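3-hydroxyacyl-thioester dehydratase X (Mycobacterium tuberculosis, PDB 4OOB) reversibly dehydrates (3R)-3-hydroxyacyl-CoA thioesters to (2E)-enoyl-CoA in fatty acid metabolism, accepting many chain lengths but favouring C8 to C12 substrates. Local coordinates at residues A[28-33]-A[158-163]; A[176-181]-A[187-192]; A[202-207]-A[237-242]; A[194-199]-A[251-256]; A[24-29]-A[165-170]. All blocks are in the same frame, centred on the assembly; numbering follows the deposited sequence.

Contact 1: residues A[28-33]-A[158-163]; sequences AAVTGL and PAKIRR
V30, near the end of helix 21-31, fits between K160 and R163, one turn apart on helix 158-167. This helix-to-helix contact belongs to the helical layer that covers the antiparallel sheet of the hotdog fold. The tight part is V30 against K160. V30 has CG2 anti to its backbone N (chi1, measured to CG1, is 71°), and this methyl meets K160 CD at 3.5 Å, closer than a usual carbon-carbon contact; the K160 carbonyl O lies 3.7 Å from the same CG2. The two side chains pass each other in opposite directions, and K160, bent at chi2, chi3 and chi4, lays its CD against the V30 carbonyl O at 3.4 Å. The lysine therefore contributes its methylene chain here, and no hydrogen bond crosses the contact. F195 of helix 193-199 also touches K160, while Y164 packs on V30, so the valine is buried. The other flank is looser and nearer solvent. R163, itself exposed, spreads its guanidinium above V30, one face turned to the valine, with NH1 4.0 Å from V30 CB; R163 CB lies at the same distance from V30 CG2. Just beyond V30 the helix ends in a Schellman motif: G32, with positive phi (73°), is its C-prime residue, and a weak hydrogen bond runs from G32 N to A29 O. The motif is completed by L33 N, which donates to A28 O at 2.9 Å.

Contact 2: residues A[176-181]-A[187-192]; sequences TNPIAA and PTVIAH
A chi1 of -72° in V189 places CG1 beside its own backbone N and anti to its carbonyl carbon, and in that position CG1 rests on the chain that leads from T176 into P178. N177 is turned the other way: its chi1 of -171° helps bring the carboxamide back to the start of helix 178-183. V189 CG1 lies 3.5 Å from both N177 C and P178 N, so the methyl packs on the peptide link itself, with T176 C at 3.6 Å. P178 and V189 run side by side, pointing the same way, and P178 CD is a looser 4.0 Å from CG1. One turn into the helix, A181 points its CB at the returning loop, where it meets T188 O at 3.4 Å. N177 is the N-cap: I179 N donates to N177 OD1 at 3.1 Å from above the carbonyl plane. On the opposing segment T188 OG1 donates to V189 O at 2.9 Å, with L224 O as a second, weak partner, while the V189 backbone is hydrogen-bonded to L224. The short helix follows the GDxNPIH signature of R-specific hydratases, whose D170 and H175 probably correspond to the family's catalytic Asp/His pair. H175 stacks on the H192 ring, and Y164 meets that ring edge-to-face. Each of these bonds stays on its own side, so what matches 176-181 to 187-192 is chiefly the fit of a valine and an alanine methyl to backbone, with the proline ring alongside.

Contact 3: residues A[202-207]-A[237-242]; sequences ANIEAR and GGWDLT
R207 NH1 and W239 NE1 both turn to E234 OE1, which receives a salt bridge from the arginine and a weak hydrogen bond from the indole. The carboxylate oxygen probably holds the two donors side by side: they lie 3.4 Å apart, NH1 to NE1, without bonding to each other. R207 is bent at chi3 (-90°), which turns its guanidinium back to the indole edge, where NH1 sits in the ring plane and also lies 3.5 Å from W239 CZ2. The guanidinium plane is turned 51° from the indole, and the two side chains cross at about a right angle. Nearer the arginine backbone, R207 CB meets W239 CZ2 at 3.7 Å and the R207 carbonyl O lies 3.7 Å from W239 CH2. I204 slides past the tryptophan in the opposite direction: its CG1 is 3.5 Å from W239 NE1, and its CG2 lies over one face of the ring. This joins the 3-10 turn 204-207, on the way from helix 193-199 to strand 212-218, to strand 238-244 in the antiparallel sheet of the hotdog fold. Strands 226-234 and 238-244 form a beta-hairpin, so E234 and W239 sit either side of its turn. V232 and V257 on the neighbouring strands pack against the indole, and F208 meets it edge-to-face.

Contact 4: residues A[194-199]-A[251-256]; sequences MFTAAA and PHLTAT
L253 reaches from strand 251-259 toward T196 of helix 193-199, two buried side chains meeting tip to tip. L253 CB points at the helix but is still 4.9 Å from T196 CG2. CG sits between the L253 backbone N and carbonyl carbon (chi1 74°), 4.4 Å from T196 CG2, and from there its two methyls part. CD2 continues to the helix and makes the contact with T196 CG2, modelled at 3.2 Å, which is shorter than methyl groups normally allow and therefore doubtful in detail. The same CD2 comes to 4.4 Å from A197 N, whereas CD1 turns aside and stays 5.6 Å from T196 CG2. On the neighbouring strand 238-244, L243 is faced by both H252 and L253 in a classic beta bulge where the chain turns a corner, and L243 also touches T196. The helix has a polar link to the sheet nearby, from Y214 OH to A197 O. The site lies about 8 Å from the centre of the chain, where the hotdog sheet curves round a buried helix. Between the two segments themselves the join is apolar, methyl to methyl, though the exact spacing is uncertain.

Contact 5: residues A[24-29]-A[165-170]; sequences VAAYAA and AAVGGD
This is an apolar contact between two helices, the middle of helix 21-31 and the last turn of helix 158-167, in the helical layer of the hotdog fold. V167 carries it. With chi1 at -178°, its CG1 extends anti to the V167 backbone N and packs on the opposite helix's backbone, 3.3 Å from both Y27 N and Y27 CA. Y27 CB follows at 3.5 Å, and A26 C lies 3.7 Å from the same methyl. The second branch touches more lightly: V167 CG2 is 4.2 Å from A26 CB. Relative to the Y27 ring, CG1 stands at the edge, near its plane, so the aromatic face is not what V167 uses. The ring extends past the valine, and its OH is hydrogen-bonded to T42 OG1. Past V167 the chain leaves the helix at G168, and two residues later comes D170, the aspartate of the GDxNPIH signature, its OD1 accepting from N172 N and A64 N. Helix 43-57 adjoins the contact through Y43, which meets the Y27 ring edge-to-face, and through F49, which touches D170.

How the contacts relate
Contacts 1 and 5 join the same pair, helices 21-31 and 158-167, with centres about 7 Å apart: contact 5 is wholly apolar, whereas contact 1 adds lysine and arginine chains toward solvent. Contact 4 is the most interior, all its touching residues buried, and F195 of its helix packs on V30 O and I161 of contact 1. Contacts 3 and 4 share the sheet through neighbouring strands 238-244 and 251-259, but contact 3, farther out, is the one with a nearby charged glutamate. Contact 2 is the most peripheral, its centre about 17 Å from the chain centre, yet its H192 packs against I161 of contact 1 and A165 of contact 5.

Contact 1: residues A[28-33]-A[158-163]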
# COMPACT_ATOMS: atom_id res chain seq x y z
N ALA A 28 1.28 6.52 12.03
CA ALA A 28 0.34 5.82 12.86
C ALA A 28 -0.90 6.70 13.08
O ALA A 28 -2.02 6.21 12.92
CB ALA A 28 0.99 5.43 14.17
N ALA A 29 -0.75 8.00 13.35
CA ALA A 29 -1.94 8.85 13.60
C ALA A 29 -2.86 8.94 12.39
O ALA A 29 -4.09 8.78 12.48
CB ALA A 29 -1.53 10.25 14.05
N VAL A 30 -2.26 9.23 11.23
CA VAL A 30 -3.08 9.39 10.02
C VAL A 30 -3.76 8.07 9.58
O VAL A 30 -4.90 8.11 9.09
CB VAL A 30 -2.30 10.04 8.86
CG1 VAL A 30 -1.28 9.08 8.30
CG2 VAL A 30 -3.24 10.42 7.73
N THR A 31 -3.07 6.93 9.72
CA THR A 31 -3.65 5.64 9.35
C THR A 31 -4.58 5.04 10.41
O THR A 31 -5.30 4.08 10.12
CB THR A 31 -2.59 4.61 8.96
OG1 THR A 31 -1.70 4.36 10.07
CG2 THR A 31 -1.79 5.12 7.76
N GLY A 32 -4.60 5.65 11.59
CA GLY A 32 -5.36 5.16 12.73
C GLY A 32 -4.74 3.91 13.35
O GLY A 32 -5.45 3.04 13.85
N LEU A 33 -3.44 3.76 13.28
CA LEU A 33 -2.76 2.58 13.74
C LEU A 33 -2.02 2.99 15.02
O LEU A 33 -2.00 4.17 15.38
CB LEU A 33 -1.81 2.13 12.66
CG LEU A 33 -2.14 0.92 11.80
CD1 LEU A 33 -3.62 0.66 11.54
CD2 LEU A 33 -1.38 1.00 10.51
N PRO A 158 -10.88 13.73 1.28
CA PRO A 158 -9.75 14.35 0.60
C PRO A 158 -8.68 14.84 1.60
O PRO A 158 -7.48 14.64 1.38
CB PRO A 158 -10.41 15.53 -0.15
CG PRO A 158 -11.76 14.95 -0.52
CD PRO A 158 -12.16 14.22 0.75
N ALA A 159 -9.10 15.46 2.69
CA ALA A 159 -8.12 16.04 3.60
C ALA A 159 -7.28 14.97 4.34
O ALA A 159 -6.10 15.10 4.43
CB ALA A 159 -8.79 17.03 4.56
N LYS A 160 -7.88 13.88 4.82
CA LYS A 160 -7.11 12.74 5.37
C LYS A 160 -6.02 12.24 4.35
O LYS A 160 -4.86 11.95 4.74
CB LYS A 160 -8.05 11.63 5.71
CG LYS A 160 -7.41 10.31 6.14
CD LYS A 160 -6.71 10.45 7.48
CE LYS A 160 -7.58 10.96 8.63
NZ LYS A 160 -8.81 10.14 8.76
N ILE A 161 -6.36 12.24 3.07
CA ILE A 161 -5.47 11.72 2.02
C ILE A 161 -4.41 12.77 1.60
O ILE A 161 -3.30 12.37 1.23
CB ILE A 161 -6.28 11.13 0.83
CG1 ILE A 161 -7.07 9.93 1.31
CG2 ILE A 161 -5.40 10.76 -0.40
CD1 ILE A 161 -6.23 8.75 1.79
N ARG A 162 -4.71 14.07 1.67
CA ARG A 162 -3.63 15.10 1.62
C ARG A 162 -2.69 14.86 2.81
O ARG A 162 -1.49 14.86 2.64
CB ARG A 162 -4.14 16.58 1.60
CG ARG A 162 -4.83 17.02 0.31
CD ARG A 162 -5.19 18.52 0.21
NE ARG A 162 -6.26 18.86 1.17
CZ ARG A 162 -7.57 18.78 0.95
NH1 ARG A 162 -8.06 18.40 -0.24
NH2 ARG A 162 -8.41 19.11 1.90
N ARG A 163 -3.22 14.59 4.00
CA ARG A 163 -2.32 14.32 5.14
C ARG A 163 -1.48 13.06 4.95
O ARG A 163 -0.29 13.05 5.29
CB ARG A 163 -3.05 14.24 6.50
CG ARG A 163 -3.23 15.54 7.22
CD ARG A 163 -3.23 15.29 8.74
NE ARG A 163 -4.45 14.61 9.11
CZ ARG A 163 -4.61 13.70 10.08
NH1 ARG A 163 -3.61 13.27 10.85
NH2 ARG A 163 -5.82 13.21 10.28

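Contact 2: residues A[176-181]-A[187-192]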
# COMPACT_ATOMS: atom_id res chain seq x y z
N THR A 176 -4.67 13.95 -4.67
CA THR A 176 -4.84 15.29 -4.07
C THR A 176 -5.35 16.41 -5.00
O THR A 176 -5.94 17.36 -4.51
CB THR A 176 -3.53 15.76 -3.40
OG1 THR A 176 -2.53 15.91 -4.39
CG2 THR A 176 -3.05 14.71 -2.42
N ASN A 177 -5.15 16.29 -6.30
CA ASN A 177 -5.60 17.31 -7.23
C ASN A 177 -6.54 16.75 -8.29
O ASN A 177 -6.13 15.91 -9.08
CB ASN A 177 -4.40 17.98 -7.89
CG ASN A 177 -4.78 19.20 -8.71
OD1 ASN A 177 -5.89 19.35 -9.19
ND2 ASN A 177 -3.85 20.06 -8.87
N PRO A 178 -7.79 17.25 -8.33
CA PRO A 178 -8.78 16.63 -9.21
C PRO A 178 -8.43 16.67 -10.67
O PRO A 178 -8.82 15.78 -11.36
CB PRO A 178 -10.05 17.43 -8.96
CG PRO A 178 -9.84 18.15 -7.64
CD PRO A 178 -8.37 18.27 -7.43
N ILE A 179 -7.70 17.68 -11.11
CA ILE A 179 -7.29 17.81 -12.49
C ILE A 179 -6.38 16.61 -12.81
O ILE A 179 -6.69 15.84 -13.71
CB ILE A 179 -6.62 19.19 -12.76
CG1 ILE A 179 -7.65 20.34 -12.60
CG2 ILE A 179 -6.04 19.24 -14.15
CD1 ILE A 179 -7.05 21.74 -12.49
N ALA A 180 -5.30 16.42 -12.05
CA ALA A 180 -4.44 15.22 -12.21
C ALA A 180 -5.24 13.89 -12.25
O ALA A 180 -4.97 13.03 -13.10
CB ALA A 180 -3.41 15.16 -11.10
N ALA A 181 -6.21 13.73 -11.34
CA ALA A 181 -7.01 12.52 -11.30
C ALA A 181 -7.75 12.35 -12.64
O ALA A 181 -7.73 11.28 -13.26
CB ALA A 181 -7.99 12.59 -10.13
N PRO A 187 -12.78 10.13 -11.89
CA PRO A 187 -13.70 11.27 -11.79
C PRO A 187 -13.50 12.16 -10.59
O PRO A 187 -14.03 13.24 -10.58
CB PRO A 187 -15.08 10.62 -11.75
CG PRO A 187 -14.83 9.25 -11.17
CD PRO A 187 -13.48 8.84 -11.71
N THR A 188 -12.82 11.69 -9.55
CA THR A 188 -12.39 12.56 -8.46
C THR A 188 -11.03 12.06 -8.03
O THR A 188 -10.53 11.04 -8.54
CB THR A 188 -13.34 12.48 -7.23
OG1 THR A 188 -13.17 11.23 -6.52
CG2 THR A 188 -14.72 12.55 -7.62
N VAL A 189 -10.45 12.74 -7.04
CA VAL A 189 -9.22 12.29 -6.39
C VAL A 189 -9.47 10.95 -5.71
O VAL A 189 -10.60 10.66 -5.36
CB VAL A 189 -8.77 13.33 -5.37
CG1 VAL A 189 -8.24 14.54 -6.12
CG2 VAL A 189 -9.95 13.76 -4.46
N ILE A 190 -8.45 10.09 -5.58
CA ILE A 190 -8.65 8.76 -5.03
C ILE A 190 -7.66 8.51 -3.91
O ILE A 190 -6.63 9.11 -3.91
CB ILE A 190 -8.54 7.65 -6.13
CG1 ILE A 190 -7.11 7.53 -6.58
CG2 ILE A 190 -9.51 7.94 -7.28
CD1 ILE A 190 -6.79 6.61 -7.73
N ALA A 191 -8.01 7.64 -2.94
CA ALA A 191 -7.10 7.27 -1.87
C ALA A 191 -5.95 6.46 -2.43
O ALA A 191 -6.14 5.69 -3.34
CB ALA A 191 -7.80 6.42 -0.81
N HIS A 192 -4.79 6.62 -1.83
CA HIS A 192 -3.66 5.69 -2.08
C HIS A 192 -4.03 4.28 -1.64
O HIS A 192 -4.73 4.10 -0.64
CB HIS A 192 -2.41 6.06 -1.29
CG HIS A 192 -2.07 7.50 -1.31
ND1 HIS A 192 -0.83 7.96 -1.68
CD2 HIS A 192 -2.78 8.59 -0.96
CE1 HIS A 192 -0.80 9.28 -1.60
NE2 HIS A 192 -1.98 9.69 -1.18

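Contact 3: residues A[202-207]-A[237-242]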
# COMPACT_ATOMS: atom_id res chain seq x y z
N ALA A 202 -6.42 -1.66 11.82
CA ALA A 202 -6.61 -1.02 13.12
C ALA A 202 -7.23 -1.97 14.11
O ALA A 202 -8.16 -2.71 13.77
CB ALA A 202 -7.48 0.21 12.99
N ASN A 203 -6.71 -1.94 15.34
CA ASN A 203 -7.18 -2.83 16.42
C ASN A 203 -6.72 -4.29 16.19
O ASN A 203 -5.86 -4.77 16.96
CB ASN A 203 -8.72 -2.76 16.63
CG ASN A 203 -9.22 -1.32 16.81
OD1 ASN A 203 -10.18 -0.90 16.15
ND2 ASN A 203 -8.58 -0.56 17.70
N ILE A 204 -7.25 -4.95 15.14
CA ILE A 204 -6.76 -6.29 14.62
C ILE A 204 -5.23 -6.52 14.72
O ILE A 204 -4.76 -7.61 15.08
CB ILE A 204 -7.35 -6.55 13.19
CG1 ILE A 204 -8.43 -7.59 13.28
CG2 ILE A 204 -6.38 -7.02 12.11
CD1 ILE A 204 -9.67 -7.08 13.96
N GLU A 205 -4.46 -5.48 14.41
CA GLU A 205 -3.00 -5.52 14.47
C GLU A 205 -2.43 -5.86 15.85
O GLU A 205 -1.31 -6.37 15.94
CB GLU A 205 -2.43 -4.15 14.05
CG GLU A 205 -2.70 -3.01 15.06
CD GLU A 205 -1.91 -1.73 14.77
OE1 GLU A 205 -0.89 -1.80 14.04
OE2 GLU A 205 -2.30 -0.66 15.27
N ALA A 206 -3.18 -5.58 16.92
CA ALA A 206 -2.73 -5.89 18.27
C ALA A 206 -2.48 -7.41 18.45
O ALA A 206 -1.64 -7.80 19.25
CB ALA A 206 -3.74 -5.42 19.32
N ARG A 207 -3.22 -8.22 17.71
CA ARG A 207 -3.17 -9.65 17.83
C ARG A 207 -2.22 -10.32 16.83
O ARG A 207 -2.04 -11.54 16.87
CB ARG A 207 -4.61 -10.21 17.72
CG ARG A 207 -5.42 -9.97 18.99
CD ARG A 207 -6.84 -10.50 18.91
NE ARG A 207 -7.76 -9.48 18.39
CZ ARG A 207 -8.49 -9.58 17.27
NH1 ARG A 207 -8.47 -10.68 16.52
NH2 ARG A 207 -9.27 -8.58 16.90
N GLY A 237 -5.72 -19.73 11.15
CA GLY A 237 -4.62 -19.18 10.33
C GLY A 237 -4.33 -17.69 10.45
O GLY A 237 -3.15 -17.27 10.32
N GLY A 238 -5.37 -16.89 10.70
CA GLY A 238 -5.24 -15.43 10.81
C GLY A 238 -6.50 -14.68 10.37
O GLY A 238 -7.57 -14.89 10.94
N TRP A 239 -6.39 -13.83 9.36
CA TRP A 239 -7.49 -12.93 9.05
C TRP A 239 -7.70 -12.80 7.57
O TRP A 239 -6.75 -12.71 6.80
CB TRP A 239 -7.21 -11.56 9.62
CG TRP A 239 -7.24 -11.45 11.11
CD1 TRP A 239 -8.30 -11.05 11.87
CD2 TRP A 239 -6.16 -11.70 12.03
NE1 TRP A 239 -7.95 -11.05 13.20
CE2 TRP A 239 -6.64 -11.43 13.32
CE3 TRP A 239 -4.85 -12.13 11.88
CZ2 TRP A 239 -5.85 -11.58 14.46
CZ3 TRP A 239 -4.07 -12.29 13.00
CH2 TRP A 239 -4.57 -12.01 14.28
N ASP A 240 -8.97 -12.78 7.18
CA ASP A 240 -9.39 -12.47 5.80
C ASP A 240 -10.13 -11.14 5.87
O ASP A 240 -11.04 -10.98 6.71
CB ASP A 240 -10.34 -13.53 5.23
CG ASP A 240 -9.64 -14.86 4.93
OD1 ASP A 240 -8.39 -14.96 4.99
OD2 ASP A 240 -10.39 -15.80 4.59
N LEU A 241 -9.70 -10.21 5.03
CA LEU A 241 -10.24 -8.83 5.02
C LEU A 241 -10.82 -8.50 3.65
O LEU A 241 -10.25 -8.85 2.62
CB LEU A 241 -9.13 -7.82 5.32
CG LEU A 241 -8.56 -7.49 6.71
CD1 LEU A 241 -8.72 -8.56 7.73
CD2 LEU A 241 -7.08 -7.14 6.65
N THR A 242 -11.98 -7.84 3.67
CA THR A 242 -12.54 -7.23 2.48
C THR A 242 -13.12 -5.87 2.81
O THR A 242 -13.94 -5.74 3.74
CB THR A 242 -13.68 -8.04 1.86
OG1 THR A 242 -13.22 -9.34 1.57
CG2 THR A 242 -14.04 -7.45 0.57

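Contact 4: residues A[194-199]-A[251-256]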
# COMPACT_ATOMS: atom_id res chain seq x y z
N MET A 194 -2.07 2.13 -0.35
CA MET A 194 -1.45 1.75 0.91
C MET A 194 -2.02 2.54 2.10
O MET A 194 -1.75 2.21 3.24
CB MET A 194 0.10 1.89 0.84
CG MET A 194 0.74 0.88 -0.11
SD MET A 194 0.43 -0.81 0.39
CE MET A 194 1.33 -0.83 1.95
N PHE A 195 -2.78 3.62 1.85
CA PHE A 195 -3.54 4.21 2.96
C PHE A 195 -4.51 3.18 3.48
O PHE A 195 -4.58 2.89 4.66
CB PHE A 195 -4.33 5.45 2.60
CG PHE A 195 -5.22 5.90 3.73
CD1 PHE A 195 -4.70 6.61 4.81
CD2 PHE A 195 -6.56 5.50 3.79
CE1 PHE A 195 -5.51 6.97 5.93
CE2 PHE A 195 -7.37 5.85 4.88
CZ PHE A 195 -6.84 6.61 5.94
N THR A 196 -5.29 2.65 2.56
CA THR A 196 -6.36 1.75 2.88
C THR A 196 -5.76 0.43 3.40
O THR A 196 -6.28 -0.14 4.36
CB THR A 196 -7.29 1.65 1.64
OG1 THR A 196 -8.65 1.90 2.03
CG2 THR A 196 -7.22 0.44 0.98
N ALA A 197 -4.62 -0.00 2.86
CA ALA A 197 -4.03 -1.26 3.33
C ALA A 197 -3.60 -1.12 4.76
O ALA A 197 -3.63 -2.11 5.49
CB ALA A 197 -2.87 -1.69 2.50
N ALA A 198 -3.18 0.08 5.15
CA ALA A 198 -2.78 0.30 6.50
C ALA A 198 -4.03 0.45 7.36
O ALA A 198 -4.15 -0.24 8.36
CB ALA A 198 -1.91 1.52 6.62
N ALA A 199 -4.97 1.32 6.94
CA ALA A 199 -6.17 1.65 7.77
C ALA A 199 -7.00 0.41 8.21
O ALA A 199 -7.51 0.36 9.32
CB ALA A 199 -7.04 2.63 7.02
N PRO A 251 -15.50 -4.81 -4.33
CA PRO A 251 -14.39 -4.71 -3.44
C PRO A 251 -13.47 -3.56 -3.85
O PRO A 251 -13.17 -3.39 -5.04
CB PRO A 251 -13.65 -6.06 -3.40
N HIS A 252 -13.08 -2.75 -2.87
CA HIS A 252 -11.87 -1.92 -2.98
C HIS A 252 -10.58 -2.70 -2.78
O HIS A 252 -9.59 -2.45 -3.44
CB HIS A 252 -11.90 -0.83 -1.93
CG HIS A 252 -12.96 0.18 -2.15
ND1 HIS A 252 -13.11 0.81 -3.35
CD2 HIS A 252 -13.92 0.68 -1.34
CE1 HIS A 252 -14.12 1.66 -3.29
NE2 HIS A 252 -14.62 1.62 -2.07
N LEU A 253 -10.59 -3.64 -1.83
CA LEU A 253 -9.49 -4.58 -1.64
C LEU A 253 -9.96 -5.88 -0.96
O LEU A 253 -11.01 -5.89 -0.31
CB LEU A 253 -8.39 -3.94 -0.80
CG LEU A 253 -8.62 -3.75 0.70
CD1 LEU A 253 -8.49 -4.99 1.54
CD2 LEU A 253 -7.56 -2.75 1.15
N THR A 254 -9.19 -6.94 -1.14
CA THR A 254 -9.40 -8.17 -0.40
C THR A 254 -8.01 -8.55 0.05
O THR A 254 -7.03 -8.29 -0.65
CB THR A 254 -10.02 -9.30 -1.26
OG1 THR A 254 -9.06 -9.67 -2.26
CG2 THR A 254 -11.24 -8.81 -1.97
N ALA A 255 -7.90 -9.17 1.20
CA ALA A 255 -6.61 -9.38 1.78
C ALA A 255 -6.55 -10.48 2.80
O ALA A 255 -7.52 -10.86 3.37
CB ALA A 255 -6.14 -8.07 2.44
N THR A 256 -5.34 -10.93 3.08
CA THR A 256 -5.15 -11.93 4.09
C THR A 256 -3.96 -11.57 4.90
O THR A 256 -2.98 -11.05 4.36
CB THR A 256 -4.88 -13.33 3.50
OG1 THR A 256 -3.77 -13.27 2.62
CG2 THR A 256 -6.10 -13.84 2.74

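Contact 5: residues A[24-29]-A[165-170]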
# COMPACT_ATOMS: atom_id res chain seq x y z
N VAL A 24 6.99 8.05 12.05
CA VAL A 24 6.23 6.88 12.45
C VAL A 24 4.94 7.32 13.20
O VAL A 24 3.85 6.87 12.85
CB VAL A 24 7.02 5.88 13.33
CG1 VAL A 24 6.18 4.61 13.58
CG2 VAL A 24 8.36 5.53 12.71
N ALA A 25 5.10 8.20 14.18
CA ALA A 25 3.96 8.68 15.00
C ALA A 25 2.93 9.32 14.11
O ALA A 25 1.76 9.10 14.27
CB ALA A 25 4.42 9.68 16.07
N ALA A 26 3.40 10.13 13.18
CA ALA A 26 2.50 10.89 12.32
C ALA A 26 1.75 9.93 11.42
O ALA A 26 0.58 10.17 11.17
CB ALA A 26 3.26 11.92 11.50
N TYR A 27 2.45 8.90 10.94
CA TYR A 27 1.90 7.82 10.09
C TYR A 27 0.89 6.99 10.85
O TYR A 27 -0.21 6.72 10.36
CB TYR A 27 3.04 6.90 9.55
CG TYR A 27 2.61 5.64 8.76
CD1 TYR A 27 2.24 4.45 9.41
CD2 TYR A 27 2.62 5.62 7.36
CE1 TYR A 27 1.89 3.30 8.69
CE2 TYR A 27 2.28 4.49 6.64
CZ TYR A 27 1.90 3.33 7.30
OH TYR A 27 1.56 2.21 6.56
N ALA A 28 1.28 6.52 12.03
CA ALA A 28 0.34 5.82 12.86
C ALA A 28 -0.90 6.70 13.08
O ALA A 28 -2.02 6.21 12.92
CB ALA A 28 0.99 5.43 14.17
N ALA A 29 -0.75 8.00 13.35
CA ALA A 29 -1.94 8.85 13.60
C ALA A 29 -2.86 8.94 12.39
O ALA A 29 -4.09 8.78 12.48
CB ALA A 29 -1.53 10.25 14.05
N ALA A 165 -0.48 11.80 2.18
CA ALA A 165 0.58 12.05 1.19
C ALA A 165 1.85 12.56 1.84
O ALA A 165 2.94 12.05 1.55
CB ALA A 165 0.09 13.03 0.14
N ALA A 166 1.70 13.57 2.69
CA ALA A 166 2.84 14.13 3.47
C ALA A 166 3.62 13.08 4.33
O ALA A 166 4.83 13.17 4.53
CB ALA A 166 2.33 15.26 4.38
N VAL A 167 2.92 12.07 4.78
CA VAL A 167 3.49 11.15 5.72
C VAL A 167 4.00 9.85 5.09
O VAL A 167 4.97 9.37 5.56
CB VAL A 167 2.48 10.91 6.86
CG1 VAL A 167 3.02 9.98 7.92
CG2 VAL A 167 2.10 12.24 7.48
N GLY A 168 3.43 9.38 3.98
CA GLY A 168 3.66 8.04 3.43
C GLY A 168 4.52 7.85 2.14
O GLY A 168 4.45 6.78 1.38
N GLY A 169 5.35 8.86 1.89
CA GLY A 169 6.32 8.77 0.78
C GLY A 169 5.83 8.75 -0.67
O GLY A 169 6.61 8.34 -1.58
N ASP A 170 4.57 9.17 -0.91
CA ASP A 170 3.96 9.12 -2.26
C ASP A 170 3.03 10.31 -2.41
O ASP A 170 1.94 10.29 -1.85
CB ASP A 170 3.22 7.80 -2.48
CG ASP A 170 2.50 7.72 -3.85
OD1 ASP A 170 2.61 8.71 -4.62
OD2 ASP A 170 1.82 6.69 -4.14